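Long-range contacts in Tat pathway signal sequence domain protein (PDB 4Q9A), which is a putative GDSL-like lipase or acylhydrolase that probably hydrolyses ester bonds, as do other members of the SGNH hydrolase clan: residues C146-L151 / P164-F169; T122-L127 / R170-K175; D153-E158 / W203-V208; Q142-E147 / I183-Q188. One frame throughout, in Å; residues are numbered along the deposited sequence.

The contacts lie around the edge of the five-stranded parallel sheet formed by strands 142-146 and 183-185. By first segment they come in the order interaction 2, interaction 4, interaction 1, interaction 3. Interaction 4 pairs strand 142-146 with the outermost strand 183-185, and interaction 1 takes up the loop that leaves strand 142-146; the two share C146 and E147. Interactions 1 and 2 both use helix 167-179, with centres about 10 Å apart. Interaction 3 lies at the far end of the same loop, its centre about 23 Å from that of interaction 2, and L151 of interaction 1 probably hydrogen-bonds to G207 there. A strand edge, its covering helices and the loops carrying a probable catalytic motif thus form one continuous region.

Interaction 1: C146-L151 / P164-F169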
loop_
_atom_site.group_PDB
_atom_site.type_symbol
_atom_site.label_atom_id
_atom_site.label_comp_id
_atom_site.label_asym_id
_atom_site.label_seq_id
_atom_site.Cartn_x
_atom_site.Cartn_y
_atom_site.Cartn_z
ATOM N N CYS A 146 -10.708 -14.905 -7.549
ATOM C CA CYS A 146 -11.337 -13.615 -7.252
ATOM C C CYS A 146 -12.576 -13.367 -8.116
ATOM O O CYS A 146 -12.609 -13.741 -9.302
ATOM C CB CYS A 146 -10.326 -12.491 -7.431
ATOM S SG CYS A 146 -8.857 -12.627 -6.383
ATOM N N GLU A 147 -13.575 -12.699 -7.523
ATOM C CA GLU A 147 -14.821 -12.361 -8.205
ATOM C C GLU A 147 -14.604 -11.179 -9.174
ATOM O O GLU A 147 -14.223 -10.089 -8.711
ATOM C CB GLU A 147 -15.947 -12.021 -7.183
ATOM C CG GLU A 147 -17.331 -11.883 -7.796
ATOM C CD GLU A 147 -18.465 -11.538 -6.849
ATOM O OE1 GLU A 147 -18.228 -10.802 -5.864
ATOM O OE2 GLU A 147 -19.606 -11.982 -7.114
ATOM N N PRO A 148 -14.890 -11.351 -10.498
ATOM C CA PRO A 148 -14.838 -10.190 -11.420
ATOM C C PRO A 148 -15.941 -9.192 -11.017
ATOM O O PRO A 148 -16.983 -9.624 -10.503
ATOM C CB PRO A 148 -15.057 -10.811 -12.796
ATOM C CG PRO A 148 -15.779 -12.074 -12.537
ATOM C CD PRO A 148 -15.400 -12.561 -11.176
ATOM N N PHE A 149 -15.700 -7.872 -11.154
ATOM C CA PHE A 149 -16.626 -6.856 -10.638
ATOM C C PHE A 149 -16.734 -5.591 -11.489
ATOM O O PHE A 149 -15.889 -5.340 -12.347
ATOM C CB PHE A 149 -16.137 -6.421 -9.227
ATOM C CG PHE A 149 -14.717 -5.876 -9.237
ATOM C CD1 PHE A 149 -14.470 -4.532 -9.501
ATOM C CD2 PHE A 149 -13.627 -6.723 -9.064
ATOM C CE1 PHE A 149 -13.160 -4.050 -9.597
ATOM C CE2 PHE A 149 -12.321 -6.238 -9.144
ATOM C CZ PHE A 149 -12.096 -4.902 -9.407
ATOM N N THR A 150 -17.711 -4.727 -11.135
ATOM C CA THR A 150 -17.955 -3.404 -11.726
ATOM C C THR A 150 -18.627 -2.455 -10.732
ATOM O O THR A 150 -19.436 -2.881 -9.897
ATOM C CB THR A 150 -18.851 -3.453 -12.981
ATOM O OG1 THR A 150 -20.131 -3.983 -12.617
ATOM C CG2 THR A 150 -18.227 -4.202 -14.163
ATOM N N LEU A 151 -18.345 -1.155 -10.892
ATOM C CA LEU A 151 -18.972 -0.064 -10.174
ATOM C C LEU A 151 -19.895 0.639 -11.218
ATOM O O LEU A 151 -19.409 1.213 -12.196
ATOM C CB LEU A 151 -17.904 0.836 -9.539
ATOM C CG LEU A 151 -17.137 0.212 -8.334
ATOM C CD1 LEU A 151 -15.837 -0.518 -8.783
ATOM C CD2 LEU A 151 -16.809 1.270 -7.289
ATOM N N PRO A 164 -28.430 -7.615 -16.834
ATOM C CA PRO A 164 -27.882 -8.633 -15.906
ATOM C C PRO A 164 -26.830 -9.583 -16.487
ATOM O O PRO A 164 -26.338 -10.448 -15.761
ATOM C CB PRO A 164 -29.132 -9.433 -15.524
ATOM C CG PRO A 164 -29.989 -9.391 -16.760
ATOM C CD PRO A 164 -29.732 -8.040 -17.389
HETATM N N MSE A 165 -26.504 -9.440 -17.781
HETATM C CA MSE A 165 -25.557 -10.285 -18.522
HETATM C C MSE A 165 -24.288 -10.599 -17.743
HETATM O O MSE A 165 -23.927 -11.772 -17.606
HETATM C CB MSE A 165 -25.142 -9.606 -19.836
HETATM C CG MSE A 165 -26.219 -9.583 -20.905
HETATM SE SE MSE A 165 -27.596 -8.284 -20.524
HETATM C CE MSE A 165 -26.658 -6.606 -20.884
ATOM N N PHE A 166 -23.616 -9.548 -17.239
ATOM C CA PHE A 166 -22.344 -9.690 -16.545
ATOM C C PHE A 166 -22.468 -10.481 -15.228
ATOM O O PHE A 166 -21.515 -11.183 -14.868
ATOM C CB PHE A 166 -21.659 -8.332 -16.308
ATOM C CG PHE A 166 -20.247 -8.453 -15.774
ATOM C CD1 PHE A 166 -19.219 -8.946 -16.579
ATOM C CD2 PHE A 166 -19.949 -8.108 -14.452
ATOM C CE1 PHE A 166 -17.918 -9.069 -16.080
ATOM C CE2 PHE A 166 -18.646 -8.230 -13.953
ATOM C CZ PHE A 166 -17.640 -8.710 -14.771
ATOM N N ASP A 167 -23.643 -10.433 -14.548
ATOM C CA ASP A 167 -23.883 -11.164 -13.292
ATOM C C ASP A 167 -23.655 -12.681 -13.462
ATOM O O ASP A 167 -23.290 -13.354 -12.498
ATOM C CB ASP A 167 -25.293 -10.896 -12.754
ATOM C CG ASP A 167 -25.685 -9.425 -12.642
ATOM O OD1 ASP A 167 -24.764 -8.563 -12.546
ATOM O OD2 ASP A 167 -26.919 -9.132 -12.618
ATOM N N GLU A 168 -23.818 -13.192 -14.703
ATOM C CA GLU A 168 -23.621 -14.595 -15.078
ATOM C C GLU A 168 -22.152 -14.973 -15.008
ATOM O O GLU A 168 -21.833 -16.126 -14.706
ATOM C CB GLU A 168 -24.190 -14.867 -16.477
ATOM C CG GLU A 168 -25.715 -14.875 -16.495
ATOM C CD GLU A 168 -26.392 -15.770 -15.467
ATOM O OE1 GLU A 168 -26.042 -16.969 -15.394
ATOM O OE2 GLU A 168 -27.263 -15.267 -14.719
ATOM N N PHE A 169 -21.265 -13.986 -15.256
ATOM C CA PHE A 169 -19.811 -14.126 -15.187
ATOM C C PHE A 169 -19.373 -14.266 -13.730
ATOM O O PHE A 169 -18.522 -15.099 -13.425
ATOM C CB PHE A 169 -19.115 -12.941 -15.873
ATOM C CG PHE A 169 -19.066 -13.052 -17.385
ATOM C CD1 PHE A 169 -20.204 -12.842 -18.153
ATOM C CD2 PHE A 169 -17.881 -13.369 -18.036
ATOM C CE1 PHE A 169 -20.166 -12.972 -19.542
ATOM C CE2 PHE A 169 -17.840 -13.484 -19.430
ATOM C CZ PHE A 169 -18.984 -13.280 -20.174
#
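P148 and F169 are neighbours at 7.4 Å between their CA atoms, and F149 and F166 at 8.7 Å, where the loop leaving strand 142-146 passes the segment leading into helix 167-179. F166 carries the contact. Its CG stands anti to the backbone N (chi1 -172°), which turns the ring from the 164-169 segment toward the loop. The outer end of the ring then fits between two side chains, with CZ 3.9 Å from P148 CB and CE2 4.1 Å from T150 CG2; both approaches are oblique. The backbone N of F149 comes to the ring edge, near its plane. T150 touches the ring with its methyl CG2, while its OG1 is hydrogen-bonded to Y163 OH. F149 turns its own ring to the other side of the loop, where it stacks with F191. F169 offers mainly its backbone, its O atom 4.2 Å from P148 CG, and its ring meets Y123 and Y108. W162 meets the F166 ring edge-to-face. Mostly apolar, with two backbone polar atoms at its margin, the contact is buried and rests on van der Waals packing, so that shape rather than directed bonding probably positions the loop here.

Interaction 2: T122-L127 / R170-K175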
loop_
_atom_site.group_PDB
_atom_site.type_symbol
_atom_site.label_atom_id
_atom_site.label_comp_id
_atom_site.label_asym_id
_atom_site.label_seq_id
_atom_site.Cartn_x
_atom_site.Cartn_y
_atom_site.Cartn_z
ATOM N N THR A 122 -18.155 -19.621 -23.025
ATOM C CA THR A 122 -16.734 -19.582 -23.388
ATOM C C THR A 122 -15.902 -19.444 -22.132
ATOM O O THR A 122 -15.080 -20.309 -21.847
ATOM C CB THR A 122 -16.433 -18.430 -24.369
ATOM O OG1 THR A 122 -17.387 -18.425 -25.418
ATOM C CG2 THR A 122 -15.051 -18.519 -24.950
ATOM N N TYR A 123 -16.200 -18.389 -21.349
ATOM C CA TYR A 123 -15.558 -18.001 -20.102
ATOM C C TYR A 123 -15.548 -19.152 -19.067
ATOM O O TYR A 123 -14.469 -19.520 -18.591
ATOM C CB TYR A 123 -16.254 -16.739 -19.538
ATOM C CG TYR A 123 -15.797 -16.337 -18.152
ATOM C CD1 TYR A 123 -14.538 -15.791 -17.945
ATOM C CD2 TYR A 123 -16.623 -16.511 -17.042
ATOM C CE1 TYR A 123 -14.093 -15.462 -16.668
ATOM C CE2 TYR A 123 -16.199 -16.154 -15.762
ATOM C CZ TYR A 123 -14.932 -15.624 -15.580
ATOM O OH TYR A 123 -14.505 -15.240 -14.328
ATOM N N GLU A 124 -16.729 -19.719 -18.742
ATOM C CA GLU A 124 -16.866 -20.794 -17.750
ATOM C C GLU A 124 -16.135 -22.074 -18.193
ATOM O O GLU A 124 -15.460 -22.686 -17.375
ATOM C CB GLU A 124 -18.350 -21.090 -17.425
ATOM C CG GLU A 124 -18.538 -21.887 -16.140
ATOM C CD GLU A 124 -19.948 -22.353 -15.866
ATOM O OE1 GLU A 124 -20.772 -21.515 -15.438
ATOM O OE2 GLU A 124 -20.220 -23.564 -16.047
ATOM N N ASN A 125 -16.224 -22.446 -19.468
ATOM C CA ASN A 125 -15.530 -23.634 -19.960
ATOM C C ASN A 125 -14.010 -23.454 -19.961
ATOM O O ASN A 125 -13.294 -24.354 -19.522
ATOM C CB ASN A 125 -16.020 -24.009 -21.356
ATOM C CG ASN A 125 -17.431 -24.523 -21.368
ATOM O OD1 ASN A 125 -17.824 -25.359 -20.543
ATOM N ND2 ASN A 125 -18.212 -24.053 -22.320
ATOM N N ASP A 126 -13.535 -22.291 -20.425
ATOM C CA ASP A 126 -12.110 -21.953 -20.496
ATOM C C ASP A 126 -11.465 -21.893 -19.104
ATOM O O ASP A 126 -10.343 -22.404 -18.933
ATOM C CB ASP A 126 -11.887 -20.631 -21.247
ATOM C CG ASP A 126 -12.024 -20.697 -22.770
ATOM O OD1 ASP A 126 -12.527 -21.733 -23.289
ATOM O OD2 ASP A 126 -11.659 -19.706 -23.441
ATOM N N LEU A 127 -12.181 -21.300 -18.112
ATOM C CA LEU A 127 -11.698 -21.183 -16.732
ATOM C C LEU A 127 -11.648 -22.565 -16.065
ATOM O O LEU A 127 -10.650 -22.888 -15.415
ATOM C CB LEU A 127 -12.562 -20.194 -15.930
ATOM C CG LEU A 127 -11.953 -19.539 -14.653
ATOM C CD1 LEU A 127 -10.463 -19.187 -14.805
ATOM C CD2 LEU A 127 -12.725 -18.299 -14.276
ATOM N N ARG A 170 -19.999 -13.500 -12.824
ATOM C CA ARG A 170 -19.729 -13.567 -11.381
ATOM C C ARG A 170 -20.231 -14.920 -10.810
ATOM O O ARG A 170 -19.568 -15.506 -9.944
ATOM C CB ARG A 170 -20.386 -12.381 -10.665
ATOM C CG ARG A 170 -19.851 -11.003 -11.089
ATOM C CD ARG A 170 -20.733 -9.840 -10.634
ATOM N NE ARG A 170 -21.238 -10.014 -9.268
ATOM C CZ ARG A 170 -22.528 -10.094 -8.949
ATOM N NH1 ARG A 170 -23.461 -9.983 -9.891
ATOM N NH2 ARG A 170 -22.897 -10.271 -7.687
ATOM N N LYS A 171 -21.392 -15.420 -11.335
ATOM C CA LYS A 171 -22.005 -16.709 -10.982
ATOM C C LYS A 171 -21.048 -17.846 -11.306
ATOM O O LYS A 171 -20.927 -18.786 -10.517
ATOM C CB LYS A 171 -23.319 -16.919 -11.766
ATOM C CG LYS A 171 -24.601 -16.458 -11.083
ATOM C CD LYS A 171 -25.820 -16.722 -11.993
ATOM C CE LYS A 171 -27.162 -16.288 -11.433
ATOM N NZ LYS A 171 -27.266 -14.814 -11.242
ATOM N N SER A 172 -20.392 -17.759 -12.485
ATOM C CA SER A 172 -19.474 -18.759 -12.996
ATOM C C SER A 172 -18.214 -18.798 -12.161
ATOM O O SER A 172 -17.801 -19.885 -11.735
ATOM C CB SER A 172 -19.148 -18.497 -14.463
ATOM O OG SER A 172 -20.324 -18.562 -15.249
ATOM N N ALA A 173 -17.634 -17.628 -11.875
ATOM C CA ALA A 173 -16.425 -17.556 -11.050
ATOM C C ALA A 173 -16.672 -18.244 -9.703
ATOM O O ALA A 173 -15.850 -19.075 -9.297
ATOM C CB ALA A 173 -16.000 -16.112 -10.846
ATOM N N ARG A 174 -17.858 -17.986 -9.077
ATOM C CA ARG A 174 -18.218 -18.595 -7.800
ATOM C C ARG A 174 -18.413 -20.101 -7.940
ATOM O O ARG A 174 -17.882 -20.845 -7.110
ATOM C CB ARG A 174 -19.471 -17.952 -7.199
ATOM C CG ARG A 174 -19.769 -18.448 -5.783
ATOM C CD ARG A 174 -21.014 -17.826 -5.181
ATOM N NE ARG A 174 -20.846 -16.396 -4.898
ATOM C CZ ARG A 174 -20.251 -15.901 -3.815
ATOM N NH1 ARG A 174 -19.739 -16.716 -2.896
ATOM N NH2 ARG A 174 -20.148 -14.585 -3.650
ATOM N N LYS A 175 -19.170 -20.544 -8.974
ATOM C CA LYS A 175 -19.481 -21.959 -9.256
ATOM C C LYS A 175 -18.191 -22.785 -9.378
ATOM O O LYS A 175 -18.122 -23.912 -8.868
ATOM C CB LYS A 175 -20.306 -22.059 -10.556
ATOM C CG LYS A 175 -20.734 -23.463 -10.982
ATOM C CD LYS A 175 -21.410 -23.421 -12.360
ATOM C CE LYS A 175 -21.832 -24.772 -12.885
ATOM N NZ LYS A 175 -22.432 -24.667 -14.245
#
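E124 reaches K175 and S172 with its two carboxylate oxygens, one for each. OE2 of E124 forms a salt bridge with K175 NZ at 3.1 Å; the ammonium comes to the syn side, 25° out of the carboxylate plane. The same oxygen is also bridged by R128 NH2 from one turn further along its own helix, so two cations share it. E124 OE1 lies 3.0 Å from S172 OG, which is also within reach of E168 O. The E124 and K175 side chains both leave their helices with CG anti to the backbone N (chi1 -163° for E124) and run extended, crossing at about a right angle. Beneath this polar layer Y123 lies edge-on to the second helix: its CE2 is 4.0 Å from S172 CB, near the ring plane, and its OH 3.9 Å from A173 CB. That hydroxyl is hydrogen-bonded to I103 O. S172 faces the first helix, with E124 CA and S172 CA 5.8 Å apart. The axes are 9.8 Å apart and run nearly parallel, at -20°. Helices 120-137 and 167-179 thus lie side by side over one face of the sheet, with P148 touching both Y123 and A173, and F184 of strand 183-185 against A173.

Interaction 3: D153-E158 / W203-V208; sequences DGAAIE and WSNDGV
I157 turns its CD1 methyl onto the 206-208 turn, meeting V208 CG2 at 3.8 Å and approaching the carbonyl oxygens of D206 and G207. A chi1 of -81°, with CG1 beside the backbone N, brings CD1 toward this turn. A156 faces D206 methyl to methylene, A156 CB to D206 CB at 3.9 Å, while the D206 carboxylate leads away from this meeting. Its CG sits between the backbone N and carbonyl carbon (chi1 50°), which lets D206 OD1 accept V208 N at 2.8 Å, an Asx turn; H209 N is a second donor to OD1. D206 and H209 match the Asp-x-x-His signature of SGNH hydrolases, in which these residues probably complete a Ser-His-Asp triad. S204 OG likewise accepts G207 N, an ST motif. Two backbone bonds join the loops: A155 N to N205 O at 2.8 Å, and A156 N to D206 O at 2.8 Å. G154 and G207 pass with their CA atoms 3.7 Å apart, G207 having a positive phi. N205 curls its amide back so that its OD1 comes within 4.1 Å of A155 CB. W109 of helix 106-113 packs on both A156 and V208.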
loop_
_atom_site.group_PDB
_atom_site.type_symbol
_atom_site.label_atom_id
_atom_site.label_comp_id
_atom_site.label_asym_id
_atom_site.label_seq_id
_atom_site.Cartn_x
_atom_site.Cartn_y
_atom_site.Cartn_z
ATOM N N ASP A 153 -21.760 3.253 -11.446
ATOM C CA ASP A 153 -21.619 4.678 -11.747
ATOM C C ASP A 153 -20.184 5.039 -12.179
ATOM O O ASP A 153 -19.746 6.181 -12.019
ATOM C CB ASP A 153 -22.085 5.560 -10.577
ATOM C CG ASP A 153 -22.662 6.917 -10.999
ATOM O OD1 ASP A 153 -22.987 7.089 -12.211
ATOM O OD2 ASP A 153 -22.817 7.801 -10.116
ATOM N N GLY A 154 -19.495 4.079 -12.788
ATOM C CA GLY A 154 -18.167 4.288 -13.352
ATOM C C GLY A 154 -18.326 4.889 -14.733
ATOM O O GLY A 154 -19.415 4.807 -15.320
ATOM N N ALA A 155 -17.250 5.493 -15.261
ATOM C CA ALA A 155 -17.242 6.145 -16.573
ATOM C C ALA A 155 -17.493 5.191 -17.753
ATOM O O ALA A 155 -18.175 5.587 -18.695
ATOM C CB ALA A 155 -15.922 6.868 -16.791
ATOM N N ALA A 156 -16.947 3.958 -17.708
ATOM C CA ALA A 156 -17.004 2.965 -18.790
ATOM C C ALA A 156 -18.246 2.067 -18.796
ATOM O O ALA A 156 -18.460 1.336 -19.778
ATOM C CB ALA A 156 -15.773 2.086 -18.723
ATOM N N ILE A 157 -19.060 2.105 -17.729
ATOM C CA ILE A 157 -20.220 1.225 -17.638
ATOM C C ILE A 157 -21.521 1.930 -18.068
ATOM O O ILE A 157 -21.853 3.028 -17.594
ATOM C CB ILE A 157 -20.316 0.576 -16.220
ATOM C CG1 ILE A 157 -19.371 -0.627 -16.116
ATOM C CG2 ILE A 157 -21.715 0.110 -15.882
ATOM C CD1 ILE A 157 -18.034 -0.326 -15.582
ATOM N N GLU A 158 -22.230 1.261 -18.993
ATOM C CA GLU A 158 -23.552 1.586 -19.519
ATOM C C GLU A 158 -24.449 0.476 -19.007
ATOM O O GLU A 158 -24.340 -0.657 -19.481
ATOM C CB GLU A 158 -23.516 1.660 -21.053
ATOM C CG GLU A 158 -23.786 3.035 -21.620
ATOM C CD GLU A 158 -24.163 3.084 -23.090
ATOM O OE1 GLU A 158 -23.504 2.383 -23.899
ATOM O OE2 GLU A 158 -25.096 3.853 -23.437
ATOM N N TRP A 203 -13.739 5.280 -5.750
ATOM C CA TRP A 203 -13.164 3.944 -5.693
ATOM C C TRP A 203 -12.537 3.538 -7.006
ATOM O O TRP A 203 -11.493 2.891 -7.000
ATOM C CB TRP A 203 -14.249 2.929 -5.304
ATOM C CG TRP A 203 -14.934 3.254 -4.012
ATOM C CD1 TRP A 203 -16.126 3.895 -3.851
ATOM C CD2 TRP A 203 -14.410 3.044 -2.697
ATOM N NE1 TRP A 203 -16.404 4.047 -2.512
ATOM C CE2 TRP A 203 -15.359 3.550 -1.779
ATOM C CE3 TRP A 203 -13.218 2.482 -2.197
ATOM C CZ2 TRP A 203 -15.166 3.492 -0.392
ATOM C CZ3 TRP A 203 -13.030 2.427 -0.818
ATOM C CH2 TRP A 203 -13.999 2.922 0.066
ATOM N N SER A 204 -13.199 3.880 -8.125
ATOM C CA SER A 204 -12.796 3.554 -9.499
ATOM C C SER A 204 -13.448 4.528 -10.433
ATOM O O SER A 204 -14.676 4.607 -10.457
ATOM C CB SER A 204 -13.204 2.128 -9.867
ATOM O OG SER A 204 -13.377 2.022 -11.272
ATOM N N ASN A 205 -12.647 5.250 -11.228
ATOM C CA ASN A 205 -13.198 6.259 -12.124
ATOM C C ASN A 205 -13.974 5.650 -13.315
ATOM O O ASN A 205 -15.048 6.163 -13.626
ATOM C CB ASN A 205 -12.123 7.219 -12.606
ATOM C CG ASN A 205 -12.696 8.370 -13.400
ATOM O OD1 ASN A 205 -12.740 8.317 -14.627
ATOM N ND2 ASN A 205 -13.210 9.400 -12.724
ATOM N N ASP A 206 -13.464 4.560 -13.942
ATOM C CA ASP A 206 -14.142 3.937 -15.090
ATOM C C ASP A 206 -15.147 2.828 -14.691
ATOM O O ASP A 206 -15.971 2.423 -15.525
ATOM C CB ASP A 206 -13.138 3.387 -16.111
ATOM C CG ASP A 206 -12.044 2.494 -15.557
ATOM O OD1 ASP A 206 -12.340 1.661 -14.679
ATOM O OD2 ASP A 206 -10.910 2.579 -16.054
ATOM N N GLY A 207 -15.077 2.366 -13.438
ATOM C CA GLY A 207 -15.946 1.312 -12.918
ATOM C C GLY A 207 -15.411 -0.090 -13.159
ATOM O O GLY A 207 -16.030 -1.070 -12.750
ATOM N N VAL A 208 -14.253 -0.190 -13.833
ATOM C CA VAL A 208 -13.568 -1.438 -14.180
ATOM C C VAL A 208 -12.267 -1.535 -13.385
ATOM O O VAL A 208 -12.055 -2.521 -12.681
ATOM C CB VAL A 208 -13.290 -1.503 -15.709
ATOM C CG1 VAL A 208 -12.387 -2.676 -16.067
ATOM C CG2 VAL A 208 -14.583 -1.557 -16.506
#

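Interaction 4: Q142-E147 / I183-Q188; sequences QIVLCE and IFVPFQ
E147 stretches out beside F184 and Q188, its CG anti to the backbone N (chi1 -170°) and the chain extended beyond. E147 OE1 accepts the backbone N of Q188 at 3.0 Å, met from above the carboxylate plane, 42° out of it, near the start of helix 187-194; the Q188 amide turns away, NE2 bonding T150 O. F184, its CG likewise anti to its N, swings its ring obliquely across the glutamate stem, CZ 3.5 Å from E147 CB, the carboxylate and ring planes 65° apart. The backbone O of E147 comes to the edge of the F187 ring. On the other face of the sheet V144 CG1 meets V185 CG2 at 3.6 Å. C146 places its SG beside V185 CG2, at 3.9 Å, and obliquely beside the F187 ring, 4.8 Å from the centroid. Four backbone bonds run between I143, L145, E147 and I183, V185. Strands 142-146 and 183-185 are parallel neighbours joined by a connection that includes helix 167-179, a beta-alpha-beta crossover at the edge of the flavodoxin-like three-layer alpha/beta/alpha fold of SGNH hydrolases.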
loop_
_atom_site.group_PDB
_atom_site.type_symbol
_atom_site.label_atom_id
_atom_site.label_comp_id
_atom_site.label_asym_id
_atom_site.label_seq_id
_atom_site.Cartn_x
_atom_site.Cartn_y
_atom_site.Cartn_z
ATOM N N GLN A 142 -2.419 -23.867 -3.773
ATOM C CA GLN A 142 -3.608 -23.330 -3.169
ATOM C C GLN A 142 -4.070 -22.190 -4.066
ATOM O O GLN A 142 -3.324 -21.226 -4.275
ATOM C CB GLN A 142 -3.294 -22.858 -1.752
ATOM C CG GLN A 142 -2.953 -23.966 -0.788
ATOM C CD GLN A 142 -2.661 -23.407 0.581
ATOM O OE1 GLN A 142 -3.563 -22.998 1.331
ATOM N NE2 GLN A 142 -1.396 -23.392 0.948
ATOM N N ILE A 143 -5.277 -22.325 -4.650
ATOM C CA ILE A 143 -5.826 -21.304 -5.540
ATOM C C ILE A 143 -6.790 -20.357 -4.772
ATOM O O ILE A 143 -7.612 -20.786 -3.950
ATOM C CB ILE A 143 -6.510 -21.915 -6.798
ATOM C CG1 ILE A 143 -5.615 -22.947 -7.486
ATOM C CG2 ILE A 143 -6.932 -20.814 -7.782
ATOM C CD1 ILE A 143 -6.306 -23.761 -8.561
ATOM N N VAL A 144 -6.639 -19.054 -5.072
ATOM C CA VAL A 144 -7.434 -17.921 -4.632
ATOM C C VAL A 144 -8.067 -17.401 -5.907
ATOM O O VAL A 144 -7.380 -16.784 -6.719
ATOM C CB VAL A 144 -6.635 -16.813 -3.875
ATOM C CG1 VAL A 144 -7.573 -15.766 -3.311
ATOM C CG2 VAL A 144 -5.773 -17.387 -2.773
ATOM N N LEU A 145 -9.348 -17.726 -6.121
ATOM C CA LEU A 145 -10.108 -17.260 -7.275
ATOM C C LEU A 145 -10.907 -16.032 -6.848
ATOM O O LEU A 145 -11.644 -16.096 -5.866
ATOM C CB LEU A 145 -11.000 -18.372 -7.844
ATOM C CG LEU A 145 -11.600 -18.094 -9.223
ATOM C CD1 LEU A 145 -10.530 -18.041 -10.313
ATOM C CD2 LEU A 145 -12.661 -19.099 -9.556
ATOM N N CYS A 146 -10.708 -14.905 -7.549
ATOM C CA CYS A 146 -11.337 -13.615 -7.252
ATOM C C CYS A 146 -12.576 -13.367 -8.116
ATOM O O CYS A 146 -12.609 -13.741 -9.302
ATOM C CB CYS A 146 -10.326 -12.491 -7.431
ATOM S SG CYS A 146 -8.857 -12.627 -6.383
ATOM N N GLU A 147 -13.575 -12.699 -7.523
ATOM C CA GLU A 147 -14.821 -12.361 -8.205
ATOM C C GLU A 147 -14.604 -11.179 -9.174
ATOM O O GLU A 147 -14.223 -10.089 -8.711
ATOM C CB GLU A 147 -15.947 -12.021 -7.183
ATOM C CG GLU A 147 -17.331 -11.883 -7.796
ATOM C CD GLU A 147 -18.465 -11.538 -6.849
ATOM O OE1 GLU A 147 -18.228 -10.802 -5.864
ATOM O OE2 GLU A 147 -19.606 -11.982 -7.114
ATOM N N ILE A 183 -10.357 -20.769 -2.621
ATOM C CA ILE A 183 -10.767 -19.610 -1.824
ATOM C C ILE A 183 -11.426 -18.642 -2.830
ATOM O O ILE A 183 -10.987 -18.563 -3.993
ATOM C CB ILE A 183 -9.603 -18.962 -1.000
ATOM C CG1 ILE A 183 -8.993 -19.973 0.022
ATOM C CG2 ILE A 183 -10.012 -17.614 -0.358
ATOM C CD1 ILE A 183 -9.449 -19.895 1.448
ATOM N N PHE A 184 -12.501 -17.960 -2.396
ATOM C CA PHE A 184 -13.213 -17.040 -3.257
ATOM C C PHE A 184 -13.254 -15.616 -2.636
ATOM O O PHE A 184 -13.744 -15.426 -1.515
ATOM C CB PHE A 184 -14.610 -17.594 -3.566
ATOM C CG PHE A 184 -15.342 -16.818 -4.630
ATOM C CD1 PHE A 184 -14.923 -16.857 -5.960
ATOM C CD2 PHE A 184 -16.436 -16.025 -4.304
ATOM C CE1 PHE A 184 -15.591 -16.113 -6.946
ATOM C CE2 PHE A 184 -17.103 -15.284 -5.286
ATOM C CZ PHE A 184 -16.686 -15.344 -6.604
ATOM N N VAL A 185 -12.698 -14.623 -3.351
ATOM C CA VAL A 185 -12.712 -13.239 -2.859
ATOM C C VAL A 185 -13.933 -12.545 -3.516
ATOM O O VAL A 185 -13.963 -12.399 -4.743
ATOM C CB VAL A 185 -11.376 -12.454 -3.053
ATOM C CG1 VAL A 185 -11.349 -11.232 -2.143
ATOM C CG2 VAL A 185 -10.155 -13.326 -2.780
ATOM N N PRO A 186 -14.988 -12.199 -2.729
ATOM C CA PRO A 186 -16.204 -11.620 -3.335
ATOM C C PRO A 186 -16.136 -10.097 -3.467
ATOM O O PRO A 186 -16.844 -9.363 -2.757
ATOM C CB PRO A 186 -17.307 -12.065 -2.371
ATOM C CG PRO A 186 -16.618 -12.202 -1.041
ATOM C CD PRO A 186 -15.141 -12.336 -1.264
ATOM N N PHE A 187 -15.295 -9.632 -4.400
ATOM C CA PHE A 187 -15.041 -8.214 -4.640
ATOM C C PHE A 187 -16.308 -7.391 -4.878
ATOM O O PHE A 187 -16.390 -6.290 -4.346
ATOM C CB PHE A 187 -14.075 -8.025 -5.806
ATOM C CG PHE A 187 -12.630 -8.377 -5.527
ATOM C CD1 PHE A 187 -12.047 -8.085 -4.298
ATOM C CD2 PHE A 187 -11.824 -8.898 -6.526
ATOM C CE1 PHE A 187 -10.699 -8.349 -4.061
ATOM C CE2 PHE A 187 -10.475 -9.173 -6.284
ATOM C CZ PHE A 187 -9.919 -8.890 -5.055
ATOM N N GLN A 188 -17.307 -7.925 -5.607
ATOM C CA GLN A 188 -18.552 -7.212 -5.889
ATOM C C GLN A 188 -19.269 -6.788 -4.595
ATOM O O GLN A 188 -19.612 -5.612 -4.472
ATOM C CB GLN A 188 -19.489 -8.034 -6.805
ATOM C CG GLN A 188 -20.583 -7.228 -7.515
ATOM C CD GLN A 188 -20.054 -6.188 -8.481
ATOM O OE1 GLN A 188 -19.750 -6.463 -9.656
ATOM N NE2 GLN A 188 -19.983 -4.943 -8.008
#